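Local structure of CpuTA1 (Curtobacterium pusillum, 5K3W) at residues R3-T8 and F32-F37; A116-T121 and G132-D137. The protein belongs to the class IV aminotransferase family and binds the cofactor pyridoxal-5'-phosphate, in an assembly of two subunits. All coordinates share one frame; numbering follows the deposited sequence.

Contact 1 (R3-T8 and F32-F37). With GAB (3-aminobenzoic acid), chain D.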
loop_
_atom_site.group_PDB
_atom_site.type_symbol
_atom_site.label_atom_id
_atom_site.label_comp_id
_atom_site.label_asym_id
_atom_site.label_seq_id
_atom_site.Cartn_x
_atom_site.Cartn_y
_atom_site.Cartn_z
ATOM N N ARG A 3 12.373 -0.499 24.874
ATOM C CA ARG A 3 11.213 -0.671 25.745
ATOM C C ARG A 3 10.217 -1.649 25.138
ATOM O O ARG A 3 9.817 -2.620 25.785
ATOM C CB ARG A 3 10.549 0.678 26.014
ATOM C CG ARG A 3 9.464 0.656 27.084
ATOM C CD ARG A 3 8.779 2.010 27.107
ATOM N NE ARG A 3 8.118 2.276 25.831
ATOM C CZ ARG A 3 7.824 3.488 25.366
ATOM N NH1 ARG A 3 8.138 4.565 26.072
ATOM N NH2 ARG A 3 7.222 3.622 24.187
ATOM N N ALA A 4 9.837 -1.420 23.881
ATOM C CA ALA A 4 8.897 -2.277 23.173
ATOM C C ALA A 4 9.415 -3.706 23.044
ATOM O O ALA A 4 10.620 -3.960 23.012
ATOM C CB ALA A 4 8.611 -1.709 21.780
ATOM N N THR A 5 8.480 -4.648 22.975
ATOM C CA THR A 5 8.773 -6.051 22.743
ATOM C C THR A 5 8.539 -6.349 21.272
ATOM O O THR A 5 7.622 -5.791 20.661
ATOM C CB THR A 5 7.880 -6.968 23.586
ATOM O OG1 THR A 5 8.164 -6.793 24.975
ATOM C CG2 THR A 5 8.118 -8.419 23.222
ATOM N N LEU A 6 9.375 -7.220 20.711
ATOM C CA LEU A 6 9.228 -7.688 19.343
ATOM C C LEU A 6 9.324 -9.208 19.325
ATOM O O LEU A 6 10.227 -9.787 19.942
ATOM C CB LEU A 6 10.304 -7.085 18.409
ATOM C CG LEU A 6 10.276 -7.661 16.971
ATOM C CD1 LEU A 6 8.981 -7.322 16.230
ATOM C CD2 LEU A 6 11.464 -7.233 16.164
ATOM N N LEU A 7 8.409 -9.847 18.601
ATOM C CA LEU A 7 8.436 -11.285 18.384
ATOM C C LEU A 7 8.460 -11.544 16.890
ATOM O O LEU A 7 7.609 -11.032 16.153
ATOM C CB LEU A 7 7.227 -11.973 19.020
ATOM C CG LEU A 7 7.170 -11.964 20.553
ATOM C CD1 LEU A 7 5.744 -11.877 21.013
ATOM C CD2 LEU A 7 7.827 -13.205 21.138
ATOM N N THR A 8 9.454 -12.301 16.443
ATOM C CA THR A 8 9.465 -12.830 15.092
ATOM C C THR A 8 8.572 -14.053 15.054
ATOM O O THR A 8 8.777 -14.990 15.829
ATOM C CB THR A 8 10.879 -13.211 14.684
ATOM O OG1 THR A 8 11.726 -12.076 14.820
ATOM C CG2 THR A 8 10.905 -13.691 13.240
ATOM N N PHE A 32 7.419 -18.786 17.308
ATOM C CA PHE A 32 7.829 -17.402 17.473
ATOM C C PHE A 32 8.943 -17.352 18.508
ATOM O O PHE A 32 9.046 -18.221 19.375
ATOM C CB PHE A 32 6.648 -16.515 17.898
ATOM C CG PHE A 32 5.988 -16.969 19.170
ATOM C CD1 PHE A 32 6.545 -16.659 20.408
ATOM C CD2 PHE A 32 4.840 -17.742 19.130
ATOM C CE1 PHE A 32 5.949 -17.096 21.585
ATOM C CE2 PHE A 32 4.248 -18.190 20.291
ATOM C CZ PHE A 32 4.795 -17.865 21.523
ATOM N N VAL A 33 9.763 -16.307 18.419
ATOM C CA VAL A 33 10.862 -16.079 19.350
ATOM C C VAL A 33 11.041 -14.576 19.518
ATOM O O VAL A 33 10.787 -13.797 18.597
ATOM C CB VAL A 33 12.182 -16.722 18.862
ATOM C CG1 VAL A 33 11.998 -18.215 18.623
ATOM C CG2 VAL A 33 12.645 -16.037 17.582
ATOM N N LEU A 34 11.488 -14.169 20.703
ATOM C CA LEU A 34 11.759 -12.759 20.944
ATOM C C LEU A 34 12.897 -12.269 20.053
ATOM O O LEU A 34 13.816 -13.020 19.712
ATOM C CB LEU A 34 12.112 -12.532 22.409
ATOM C CG LEU A 34 10.970 -12.717 23.398
ATOM C CD1 LEU A 34 11.530 -12.839 24.800
ATOM C CD2 LEU A 34 9.988 -11.556 23.315
ATOM N N ALA A 35 12.820 -10.991 19.674
ATOM C CA ALA A 35 13.867 -10.310 18.925
ATOM C C ALA A 35 13.962 -8.858 19.398
ATOM O O ALA A 35 13.071 -8.337 20.074
ATOM C CB ALA A 35 13.603 -10.387 17.411
ATOM N N ASP A 36 15.052 -8.193 19.024
ATOM C CA ASP A 36 15.320 -6.827 19.475
ATOM C C ASP A 36 14.546 -5.825 18.611
ATOM O O ASP A 36 14.898 -5.569 17.451
ATOM C CB ASP A 36 16.825 -6.566 19.453
ATOM C CG ASP A 36 17.192 -5.110 19.767
ATOM O OD1 ASP A 36 16.278 -4.309 20.102
ATOM O OD2 ASP A 36 18.407 -4.776 19.685
ATOM N N PHE A 37 13.503 -5.236 19.198
ATOM C CA PHE A 37 12.695 -4.230 18.524
ATOM C C PHE A 37 13.526 -3.068 17.991
ATOM O O PHE A 37 13.086 -2.390 17.057
ATOM C CB PHE A 37 11.638 -3.736 19.511
ATOM C CG PHE A 37 10.812 -2.586 19.019
ATOM C CD1 PHE A 37 9.605 -2.805 18.370
ATOM C CD2 PHE A 37 11.213 -1.287 19.248
ATOM C CE1 PHE A 37 8.817 -1.738 17.939
ATOM C CE2 PHE A 37 10.442 -0.218 18.809
ATOM C CZ PHE A 37 9.241 -0.445 18.155
HETATM C "C1'" GAB D . 13.790 1.510 27.796
HETATM O "O1'" GAB D . 13.494 0.701 28.717
HETATM O "O2'" GAB D . 14.766 1.293 26.991
HETATM C C1 GAB D . 12.906 2.760 27.725
HETATM C C2 GAB D . 12.943 3.640 26.639
HETATM C C3 GAB D . 12.111 4.753 26.627
HETATM C C4 GAB D . 11.252 4.986 27.692
HETATM C C5 GAB D . 11.217 4.111 28.766
HETATM C C6 GAB D . 12.038 2.994 28.788
HETATM N N3 GAB D . 12.150 5.689 25.518
HETATM O O HOH W 1 11.630 -7.821 22.454
#

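Contact 2 (A116-T121 and G132-D137)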
loop_
_atom_site.group_PDB
_atom_site.type_symbol
_atom_site.label_atom_id
_atom_site.label_comp_id
_atom_site.label_asym_id
_atom_site.label_seq_id
_atom_site.Cartn_x
_atom_site.Cartn_y
_atom_site.Cartn_z
ATOM N N ALA A 116 -0.745 -4.031 20.634
ATOM C CA ALA A 116 -0.031 -5.075 19.928
ATOM C C ALA A 116 -0.321 -4.891 18.452
ATOM O O ALA A 116 -1.464 -4.623 18.062
ATOM C CB ALA A 116 -0.472 -6.466 20.391
ATOM N N LYS A 117 0.716 -4.995 17.638
ATOM C CA LYS A 117 0.580 -4.867 16.196
ATOM C C LYS A 117 1.039 -6.162 15.547
ATOM O O LYS A 117 2.137 -6.650 15.836
ATOM C CB LYS A 117 1.385 -3.677 15.657
ATOM C CG LYS A 117 1.367 -3.594 14.118
ATOM C CD LYS A 117 1.616 -2.182 13.599
ATOM C CE LYS A 117 0.321 -1.389 13.551
ATOM N NZ LYS A 117 0.533 -0.017 13.002
ATOM N N LEU A 118 0.195 -6.716 14.683
ATOM C CA LEU A 118 0.489 -7.956 13.977
ATOM C C LEU A 118 0.752 -7.628 12.517
ATOM O O LEU A 118 -0.049 -6.933 11.882
ATOM C CB LEU A 118 -0.669 -8.958 14.094
ATOM C CG LEU A 118 -1.081 -9.568 15.442
ATOM C CD1 LEU A 118 -1.349 -8.517 16.527
ATOM C CD2 LEU A 118 -2.314 -10.477 15.258
ATOM N N ILE A 119 1.859 -8.133 11.981
ATOM C CA ILE A 119 2.237 -7.834 10.610
ATOM C C ILE A 119 2.558 -9.136 9.892
ATOM O O ILE A 119 3.455 -9.875 10.309
ATOM C CB ILE A 119 3.418 -6.856 10.545
ATOM C CG1 ILE A 119 2.961 -5.490 11.064
ATOM C CG2 ILE A 119 3.951 -6.753 9.121
ATOM C CD1 ILE A 119 4.063 -4.498 11.178
ATOM N N LEU A 120 1.831 -9.405 8.807
ATOM C CA LEU A 120 1.996 -10.618 8.017
ATOM C C LEU A 120 2.177 -10.233 6.555
ATOM O O LEU A 120 1.289 -9.609 5.965
ATOM C CB LEU A 120 0.790 -11.546 8.187
ATOM C CG LEU A 120 0.694 -12.794 7.295
ATOM C CD1 LEU A 120 1.931 -13.635 7.428
ATOM C CD2 LEU A 120 -0.537 -13.606 7.668
ATOM N N THR A 121 3.307 -10.614 5.967
ATOM C CA THR A 121 3.606 -10.274 4.577
ATOM C C THR A 121 3.820 -11.534 3.741
ATOM O O THR A 121 3.960 -12.647 4.261
ATOM C CB THR A 121 4.854 -9.385 4.461
ATOM O OG1 THR A 121 6.019 -10.209 4.553
ATOM C CG2 THR A 121 4.890 -8.331 5.569
ATOM N N GLY A 132 6.238 -12.759 9.333
ATOM C CA GLY A 132 5.323 -12.376 10.398
ATOM C C GLY A 132 6.056 -11.784 11.582
ATOM O O GLY A 132 7.172 -12.190 11.911
ATOM N N TRP A 133 5.413 -10.810 12.226
ATOM C CA TRP A 133 5.955 -10.145 13.396
ATOM C C TRP A 133 4.819 -9.713 14.308
ATOM O O TRP A 133 3.702 -9.446 13.861
ATOM C CB TRP A 133 6.776 -8.911 13.017
ATOM C CG TRP A 133 8.010 -9.193 12.253
ATOM C CD1 TRP A 133 9.221 -9.539 12.765
ATOM C CD2 TRP A 133 8.173 -9.118 10.834
ATOM N NE1 TRP A 133 10.135 -9.704 11.749
ATOM C CE2 TRP A 133 9.520 -9.452 10.551
ATOM C CE3 TRP A 133 7.316 -8.813 9.772
ATOM C CZ2 TRP A 133 10.035 -9.484 9.246
ATOM C CZ3 TRP A 133 7.828 -8.850 8.469
ATOM C CH2 TRP A 133 9.177 -9.182 8.224
ATOM N N VAL A 134 5.129 -9.617 15.592
ATOM C CA VAL A 134 4.265 -8.984 16.577
ATOM C C VAL A 134 5.142 -8.061 17.397
ATOM O O VAL A 134 6.208 -8.478 17.864
ATOM C CB VAL A 134 3.579 -10.011 17.508
ATOM C CG1 VAL A 134 2.668 -9.295 18.522
ATOM C CG2 VAL A 134 2.801 -11.033 16.721
ATOM N N PHE A 135 4.700 -6.826 17.604
ATOM C CA PHE A 135 5.348 -6.027 18.632
ATOM C C PHE A 135 4.320 -5.383 19.552
ATOM O O PHE A 135 3.178 -5.120 19.166
ATOM C CB PHE A 135 6.308 -4.970 18.040
ATOM C CG PHE A 135 5.659 -3.937 17.160
ATOM C CD1 PHE A 135 5.183 -2.749 17.699
ATOM C CD2 PHE A 135 5.586 -4.125 15.790
ATOM C CE1 PHE A 135 4.621 -1.771 16.883
ATOM C CE2 PHE A 135 5.020 -3.163 14.974
ATOM C CZ PHE A 135 4.535 -1.984 15.520
ATOM N N VAL A 136 4.739 -5.172 20.791
ATOM C CA VAL A 136 3.927 -4.569 21.838
ATOM C C VAL A 136 4.628 -3.302 22.316
ATOM O O VAL A 136 5.855 -3.270 22.440
ATOM C CB VAL A 136 3.723 -5.553 23.013
ATOM C CG1 VAL A 136 2.965 -4.885 24.142
ATOM C CG2 VAL A 136 3.005 -6.829 22.531
ATOM N N ASP A 137 3.858 -2.258 22.588
ATOM C CA ASP A 137 4.479 -1.017 23.020
ATOM C C ASP A 137 3.398 -0.110 23.585
ATOM O O ASP A 137 2.199 -0.360 23.427
ATOM C CB ASP A 137 5.222 -0.332 21.874
ATOM C CG ASP A 137 6.137 0.785 22.351
ATOM O OD1 ASP A 137 6.375 0.878 23.576
ATOM O OD2 ASP A 137 6.643 1.553 21.499
#

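Contact 1 (R3-T8 and F32-F37)
The methyl of A4 sits squarely over one face of the F37 ring, its CB 3.5 Å from the F37 ring centroid and only 6° off the normal, a CH-pi contact. L6 CB comes to the same ring at its edge. The F37 ring turns one face to A4 because its CG stands anti to the backbone N (chi1 174°), just beyond the strand pairing. On the face that carries L7 and L34, L7 CD2 lies between L34 CD2, at 3.5 Å, and F32 CD1, at 3.8 Å from the same L7 methyl.

Between the backbones, T8 and V33 form a hydrogen-bonded antiparallel pair: T8 N to V33 O is 2.9 Å, V33 N to T8 O 3.1 Å. Further along, A35 N donates to L6 O, while a water bridges the strands by accepting from L6 N and donating to A35 O.

Farther out, T5 OG1 is held by D103 and R107 of helix 90-108, and R3 runs beside 3-aminobenzoic acid (R3 CD to ligand C5, 3.6 Å). I44 and T45 of the second subunit pack on L6 and F37. Strand 32-35 is the outermost strand, within this chain, of the antiparallel sheet backed by helix 90-108.

Contact 2 (A116-T121 and G132-D137)
K117 and F135 lie side by side. K117 CB is over one face of the phenyl ring, 3.9 Å from the F135 ring centroid and displaced toward its rim; the lysine chain then runs out past the CE2-CZ side, K117 CD 3.5 Å from F135 CZ. F135 carries its CG between backbone N and carbonyl carbon (chi1 62°), which brings the ring across to the partner strand. At its edge stands I119 CD1, while I119 CG2 meets the edge of the W133 indole, 4.0 Å from W133 CE3.

The backbone beneath pairs completely at two positions. K117 N donates a hydrogen bond to F135 O at 2.9 Å, and F135 N one to K117 O at 3.1 Å; I119 N to W133 O and W133 N to I119 O do likewise. Each of the four carbonyls is also approached by a CA-H, closest at I119 O, 3.1 Å from G132 CA. The intervening residues bond outward instead, A116, L118 and L120 to I59, E57 and V55, and G132, V134 and V136 to V9, L7 and T5. T121 OG1 is paired with D46 OD1 and G123 N, and D137 OD1 with the guanidinium of R3.

Flanked by a further strand on each side, this hairpin has its backbone polarity met within the sheet, consistent with the burial of mainly apolar side chains, while T121 and D137 find polar partners beyond it.

How the contacts relate
The two contacts are neighbouring strand pairs of one antiparallel sheet, since strand 5-9 of contact 1 lies next to strand 131-138 of contact 2. Their joint is direct: backbone hydrogen bonds run between these two strands, and a salt bridge ties the start of 3-8 to the end of 132-137. Contact 2 is wholly buried and regular, with hydrogen-bonded and non-hydrogen-bonded pairs alternating along its length; contact 1 is partly buried, and a water links its strands at L6 and A35. Both pack on helix 90-108 and touch the second subunit, whose I44 reaches W133 of contact 2 as well as contact 1.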